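Local coordinates for penicillin-binding protein PbpB (Mycobacterium tuberculosis, PDB 6KGW) that builds cross-linked peptidoglycan from lipid-linked precursors in the cell wall and binds penicillins through its transpeptidase domain, at residues Gln292-Ile297 with Ser325-Leu330; Val405-Arg410 with Glu425-Asp430. All blocks are in the same frame, centred on the assembly; numbering follows the deposited sequence.

Contact 1: residues Gln292-Ile297 with Ser325-Leu330; sequences QVPGSI and SNVGTL. With AIX ((2R,4S)-2-[(1R)-1-{[(2R)-2-amino-2-phenylacetyl]amino}-2-oxoethyl]-5,5-dimethyl-1,3-thiazolidine-4-carboxylic acid), chain E.
Val327 pushes its two methyl groups into the bend of Val293 to Ile297, and it carries most of this contact. With CG1 anti to the backbone N (chi1 174°), that methyl sits among three apolar side chains and the carbonyl oxygen of Pro294: Pro294 O lies 3.2 Å from Val327 CG1, Ile297 CG2 is 3.6 Å from it, Pro294 CG touches it at 3.8 Å, and Val293 CG1 meets it too. The CG2 branch lies along the backbone, 3.6 Å from Ser296 CA. A beta-branched valine suits this spot because it is compact and fills both directions from one CB. No hydrogen bond crosses between the segments, which meet through apolar and van der Waals contact.

At the start of the helix, Val293 CG1 approaches Ser325 OG to 3.3 Å and covers the capping bond. Ser325 is the N-cap: its hydroxyl accepts from Gly328 N at 2.8 Å (N-H...O 157°) and also bonds to Asp306. Gly328, lacking a side chain, lets Val293 and Ser325 OG pack closely against this turn. Further on, Ile297 CD1 lies against Leu330 CB.

On another side of the helix, Asn326 ND2 donates to amide oxygen O3 of the ligand, while OD1 accepts from Lys272 NZ. Ser269, the likely nucleophile, and Lys272 fit an SxxK motif, and Ser324 with Asn326 an SxN motif, consistent with a penicillin-binding transpeptidase active site.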
loop_
_atom_site.group_PDB
_atom_site.type_symbol
_atom_site.label_atom_id
_atom_site.label_comp_id
_atom_site.label_asym_id
_atom_site.label_seq_id
_atom_site.Cartn_x
_atom_site.Cartn_y
_atom_site.Cartn_z
ATOM N N GLN A 292 23.174 22.071 -1.017
ATOM C CA GLN A 292 24.527 21.602 -1.285
ATOM C C GLN A 292 24.634 20.225 -0.643
ATOM O O GLN A 292 24.677 20.114 0.586
ATOM C CB GLN A 292 25.563 22.567 -0.708
ATOM C CG GLN A 292 25.421 23.995 -1.194
ATOM C CD GLN A 292 25.542 24.099 -2.711
ATOM O OE1 GLN A 292 26.448 23.527 -3.316
ATOM N NE2 GLN A 292 24.622 24.831 -3.330
ATOM N N VAL A 293 24.642 19.175 -1.450
ATOM C CA VAL A 293 24.528 17.828 -0.902
ATOM C C VAL A 293 25.823 17.076 -1.198
ATOM O O VAL A 293 26.100 16.743 -2.359
ATOM C CB VAL A 293 23.297 17.101 -1.460
ATOM C CG1 VAL A 293 23.262 15.642 -0.989
ATOM C CG2 VAL A 293 22.046 17.821 -1.008
ATOM N N PRO A 294 26.646 16.792 -0.192
ATOM C CA PRO A 294 27.820 15.938 -0.408
ATOM C C PRO A 294 27.432 14.508 -0.752
ATOM O O PRO A 294 26.292 14.075 -0.570
ATOM C CB PRO A 294 28.563 15.991 0.938
ATOM C CG PRO A 294 27.527 16.425 1.941
ATOM C CD PRO A 294 26.589 17.335 1.179
ATOM N N GLY A 295 28.416 13.766 -1.257
ATOM C CA GLY A 295 28.194 12.363 -1.553
ATOM C C GLY A 295 28.117 11.475 -0.331
ATOM O O GLY A 295 27.731 10.306 -0.455
ATOM N N SER A 296 28.474 11.991 0.841
ATOM C CA SER A 296 28.314 11.201 2.046
ATOM C C SER A 296 28.418 12.125 3.239
ATOM O O SER A 296 28.974 13.221 3.154
ATOM C CB SER A 296 29.350 10.070 2.132
ATOM O OG SER A 296 30.665 10.532 1.873
ATOM N N ILE A 297 27.852 11.678 4.357
ATOM C CA ILE A 297 28.034 12.372 5.620
ATOM C C ILE A 297 28.183 11.349 6.736
ATOM O O ILE A 297 27.695 10.219 6.651
ATOM C CB ILE A 297 26.875 13.345 5.937
ATOM C CG1 ILE A 297 25.534 12.608 5.998
ATOM C CG2 ILE A 297 26.832 14.477 4.921
ATOM C CD1 ILE A 297 24.467 13.399 6.734
ATOM N N SER A 325 18.311 11.251 -2.889
ATOM C CA SER A 325 19.550 11.431 -2.133
ATOM C C SER A 325 19.337 11.091 -0.655
ATOM O O SER A 325 18.537 11.740 0.028
ATOM C CB SER A 325 20.043 12.867 -2.286
ATOM O OG SER A 325 21.091 13.170 -1.380
ATOM N N ASN A 326 20.056 10.079 -0.155
ATOM C CA ASN A 326 20.020 9.787 1.277
ATOM C C ASN A 326 20.648 10.923 2.077
ATOM O O ASN A 326 20.082 11.386 3.073
ATOM C CB ASN A 326 20.747 8.470 1.580
ATOM C CG ASN A 326 20.018 7.230 1.045
ATOM O OD1 ASN A 326 18.812 7.246 0.790
ATOM N ND2 ASN A 326 20.771 6.140 0.879
ATOM N N VAL A 327 21.831 11.373 1.652
ATOM C CA VAL A 327 22.518 12.480 2.317
ATOM C C VAL A 327 21.616 13.711 2.379
ATOM O O VAL A 327 21.440 14.329 3.442
ATOM C CB VAL A 327 23.846 12.772 1.591
ATOM C CG1 VAL A 327 24.541 14.017 2.166
ATOM C CG2 VAL A 327 24.752 11.524 1.645
ATOM N N GLY A 328 21.011 14.069 1.241
ATOM C CA GLY A 328 20.107 15.202 1.225
ATOM C C GLY A 328 18.925 15.028 2.160
ATOM O O GLY A 328 18.534 15.970 2.861
ATOM N N THR A 329 18.323 13.825 2.168
ATOM C CA THR A 329 17.199 13.569 3.069
ATOM C C THR A 329 17.617 13.758 4.515
ATOM O O THR A 329 16.874 14.320 5.327
ATOM C CB THR A 329 16.666 12.158 2.853
ATOM O OG1 THR A 329 16.025 12.066 1.575
ATOM C CG2 THR A 329 15.690 11.749 3.972
ATOM N N LEU A 330 18.817 13.306 4.857
ATOM C CA LEU A 330 19.244 13.383 6.247
ATOM C C LEU A 330 19.572 14.820 6.651
ATOM O O LEU A 330 19.223 15.248 7.754
ATOM C CB LEU A 330 20.429 12.446 6.466
ATOM C CG LEU A 330 20.030 10.969 6.548
ATOM C CD1 LEU A 330 21.260 10.065 6.583
ATOM C CD2 LEU A 330 19.176 10.740 7.772
HETATM C C8 AIX E . 20.601 -0.388 -3.624
HETATM C C5 AIX E . 20.458 1.124 -1.751
HETATM C C6 AIX E . 17.988 4.398 -4.830
HETATM N N1 AIX E . 18.254 3.256 -1.035
HETATM C C2 AIX E . 15.425 4.261 -5.079
HETATM N N3 AIX E . 16.457 5.176 -3.068
HETATM C C4 AIX E . 19.837 1.517 -0.422
HETATM C C1 AIX E . 18.012 5.527 -5.860
HETATM C C3 AIX E . 19.409 2.995 -0.404
HETATM C C7 AIX E . 20.066 -0.043 -2.393
HETATM C C9 AIX E . 21.534 0.428 -4.228
HETATM C C10 AIX E . 21.938 1.585 -3.595
HETATM C C11 AIX E . 21.408 1.928 -2.363
HETATM C C12 AIX E . 16.611 4.179 -4.131
HETATM C C13 AIX E . 17.688 5.377 -2.338
HETATM C C14 AIX E . 17.570 4.549 -1.012
HETATM C C15 AIX E . 16.028 4.430 -0.743
HETATM C C16 AIX E . 18.478 3.088 -5.444
HETATM N N2 AIX E . 20.723 1.173 0.706
HETATM O O1 AIX E . 14.812 5.396 -4.959
HETATM O O2 AIX E . 15.088 3.373 -5.858
HETATM O O3 AIX E . 20.084 3.847 0.170
HETATM O O4 AIX E . 15.386 3.495 -1.139
HETATM S S1 AIX E . 19.081 4.846 -3.417
#

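Contact 2: residues Val405-Arg410 with Glu425-Asp430; sequences VRVPPR and EPRPDD
Arg410 CB meets Arg427 NH1 at 4.2 Å, close to the plane of that guanidinium, and from there the side chain bends at chi2 (42°) and runs back over Pro428. NE passes Pro428 CB and CG at about 4.1 Å; at CZ the gap to Pro428 CB narrows to 3.7 Å. At the tip, Pro428 CB stands over one guanidinium face, offset toward the rim, with Arg410 NH2 the nearest nitrogen at 3.6 Å. NH1 bonds Pro409 O and Thr354 O, both weakly.

Proline suits position 428 because its rigid ring offers CH groups on several sides. CG packs 3.4 Å from Pro408 O and also touches Pro408 CD and Val407 CG1. Arg427 starts away from the other segment, but folds at chi2 and chi3 and brings NH2 to 3.5 Å from Val407 CG1; that nitrogen bonds Thr230 O.

At the far end, Asp430 CG lies 3.5 Å from Val405 CG1 and OD1 reaches Val407 CG2, the Asp430 and Val407 side chains running alongside in the same direction. Here the segments flank the strand pair 405-406/431-432, where the backbones of Arg406 and Ile431 bond; strands 412-416 and 422-424 intervene in the chain. With no direct hydrogen bond between them, the segments meet through van der Waals contact and one water that donates to Pro408 O (2.7 Å) and weakly accepts from Arg427 NH1, while several arginine N-H groups go to backbone carbonyls.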
loop_
_atom_site.group_PDB
_atom_site.type_symbol
_atom_site.label_atom_id
_atom_site.label_comp_id
_atom_site.label_asym_id
_atom_site.label_seq_id
_atom_site.Cartn_x
_atom_site.Cartn_y
_atom_site.Cartn_z
ATOM N N VAL A 405 -4.961 15.000 5.305
ATOM C CA VAL A 405 -5.838 14.347 6.261
ATOM C C VAL A 405 -5.817 12.852 5.989
ATOM O O VAL A 405 -6.279 12.385 4.937
ATOM C CB VAL A 405 -7.264 14.909 6.183
ATOM C CG1 VAL A 405 -8.192 14.100 7.071
ATOM C CG2 VAL A 405 -7.251 16.403 6.558
ATOM N N ARG A 406 -5.302 12.096 6.946
ATOM C CA ARG A 406 -5.228 10.654 6.809
ATOM C C ARG A 406 -6.522 10.027 7.308
ATOM O O ARG A 406 -6.956 10.280 8.438
ATOM C CB ARG A 406 -4.031 10.103 7.573
ATOM C CG ARG A 406 -3.812 8.643 7.364
ATOM C CD ARG A 406 -2.469 8.221 7.903
ATOM N NE ARG A 406 -2.333 8.384 9.347
ATOM C CZ ARG A 406 -2.856 7.545 10.242
ATOM N NH1 ARG A 406 -3.588 6.509 9.841
ATOM N NH2 ARG A 406 -2.663 7.749 11.538
ATOM N N VAL A 407 -7.142 9.229 6.451
ATOM C CA VAL A 407 -8.328 8.452 6.780
ATOM C C VAL A 407 -7.902 6.986 6.820
ATOM O O VAL A 407 -7.583 6.405 5.768
ATOM C CB VAL A 407 -9.457 8.681 5.765
ATOM C CG1 VAL A 407 -10.694 7.891 6.154
ATOM C CG2 VAL A 407 -9.778 10.177 5.631
ATOM N N PRO A 408 -7.879 6.353 7.989
ATOM C CA PRO A 408 -7.431 4.969 8.082
ATOM C C PRO A 408 -8.197 4.075 7.125
ATOM O O PRO A 408 -9.435 4.150 7.024
ATOM C CB PRO A 408 -7.724 4.606 9.546
ATOM C CG PRO A 408 -7.597 5.903 10.244
ATOM C CD PRO A 408 -8.255 6.886 9.305
ATOM N N PRO A 409 -7.489 3.215 6.403
ATOM C CA PRO A 409 -8.149 2.385 5.391
ATOM C C PRO A 409 -9.114 1.391 6.016
ATOM O O PRO A 409 -8.953 0.959 7.162
ATOM C CB PRO A 409 -6.980 1.681 4.696
ATOM C CG PRO A 409 -5.856 1.750 5.710
ATOM C CD PRO A 409 -6.032 3.016 6.427
ATOM N N ARG A 410 -10.123 1.030 5.233
ATOM C CA ARG A 410 -11.209 0.150 5.628
ATOM C C ARG A 410 -11.566 -0.716 4.430
ATOM O O ARG A 410 -11.589 -0.224 3.290
ATOM C CB ARG A 410 -12.431 0.987 6.074
ATOM C CG ARG A 410 -12.790 0.951 7.556
ATOM C CD ARG A 410 -11.594 1.038 8.415
ATOM N NE ARG A 410 -11.881 1.353 9.802
ATOM C CZ ARG A 410 -10.950 1.755 10.664
ATOM N NH1 ARG A 410 -9.686 1.875 10.274
ATOM N NH2 ARG A 410 -11.280 2.055 11.906
ATOM N N GLU A 425 -20.892 0.799 7.165
ATOM C CA GLU A 425 -19.853 0.713 8.182
ATOM C C GLU A 425 -19.496 2.106 8.698
ATOM O O GLU A 425 -19.436 3.058 7.916
ATOM C CB GLU A 425 -18.594 0.045 7.615
ATOM C CG GLU A 425 -18.564 -1.458 7.746
ATOM C CD GLU A 425 -18.486 -1.925 9.188
ATOM O OE1 GLU A 425 -17.482 -1.619 9.880
ATOM O OE2 GLU A 425 -19.449 -2.596 9.623
ATOM N N PRO A 426 -19.226 2.256 9.997
ATOM C CA PRO A 426 -18.857 3.580 10.525
ATOM C C PRO A 426 -17.490 4.033 10.018
ATOM O O PRO A 426 -16.512 3.284 10.060
ATOM C CB PRO A 426 -18.860 3.376 12.048
ATOM C CG PRO A 426 -18.766 1.903 12.261
ATOM C CD PRO A 426 -19.415 1.259 11.067
ATOM N N ARG A 427 -17.435 5.272 9.540
ATOM C CA ARG A 427 -16.197 5.831 9.030
ATOM C C ARG A 427 -15.225 6.119 10.168
ATOM O O ARG A 427 -15.622 6.615 11.224
ATOM C CB ARG A 427 -16.465 7.112 8.259
ATOM C CG ARG A 427 -17.448 6.916 7.140
ATOM C CD ARG A 427 -16.888 5.993 6.073
ATOM N NE ARG A 427 -15.728 6.583 5.413
ATOM C CZ ARG A 427 -14.545 5.985 5.271
ATOM N NH1 ARG A 427 -14.336 4.747 5.724
ATOM N NH2 ARG A 427 -13.569 6.632 4.656
ATOM N N PRO A 428 -13.944 5.831 9.981
ATOM C CA PRO A 428 -12.965 6.186 11.002
ATOM C C PRO A 428 -12.711 7.682 10.998
ATOM O O PRO A 428 -12.854 8.368 9.981
ATOM C CB PRO A 428 -11.722 5.410 10.572
ATOM C CG PRO A 428 -11.848 5.399 9.062
ATOM C CD PRO A 428 -13.316 5.221 8.792
ATOM N N ASP A 429 -12.292 8.186 12.151
ATOM C CA ASP A 429 -12.086 9.615 12.270
ATOM C C ASP A 429 -10.873 10.055 11.470
ATOM O O ASP A 429 -9.868 9.340 11.381
ATOM C CB ASP A 429 -11.931 10.011 13.737
ATOM C CG ASP A 429 -13.265 10.098 14.442
ATOM O OD1 ASP A 429 -14.256 10.475 13.768
ATOM O OD2 ASP A 429 -13.327 9.769 15.647
ATOM N N ASP A 430 -11.002 11.235 10.868
ATOM C CA ASP A 430 -9.902 11.947 10.252
ATOM C C ASP A 430 -8.736 12.107 11.220
ATOM O O ASP A 430 -8.921 12.309 12.420
ATOM C CB ASP A 430 -10.377 13.332 9.811
ATOM C CG ASP A 430 -11.290 13.288 8.589
ATOM O OD1 ASP A 430 -11.450 12.209 7.967
ATOM O OD2 ASP A 430 -11.836 14.360 8.237
HETATM O O HOH W 1 -11.134 4.174 4.964
#

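How the contacts relate
The two contacts follow one another along the chain, contact 1 closing before contact 2 begins, and both lie in the transpeptidase domain. They are well separated: their centres lie 36 Å apart and their nearest atoms about 19 Å apart, so neither touches the other. Contact 1 borders the active site, with the side chain of Ser325 about 9 Å from that of Ser269, the likely acylated nucleophile, and its helix supplies a direct ligand bond. Contact 2 is remote from that site, beside the short 405-406 and 431-432 strand pair. Most residues that touch in the former are shut off from solvent, whereas the latter sits near the protein surface and is richer in charged residues and prolines.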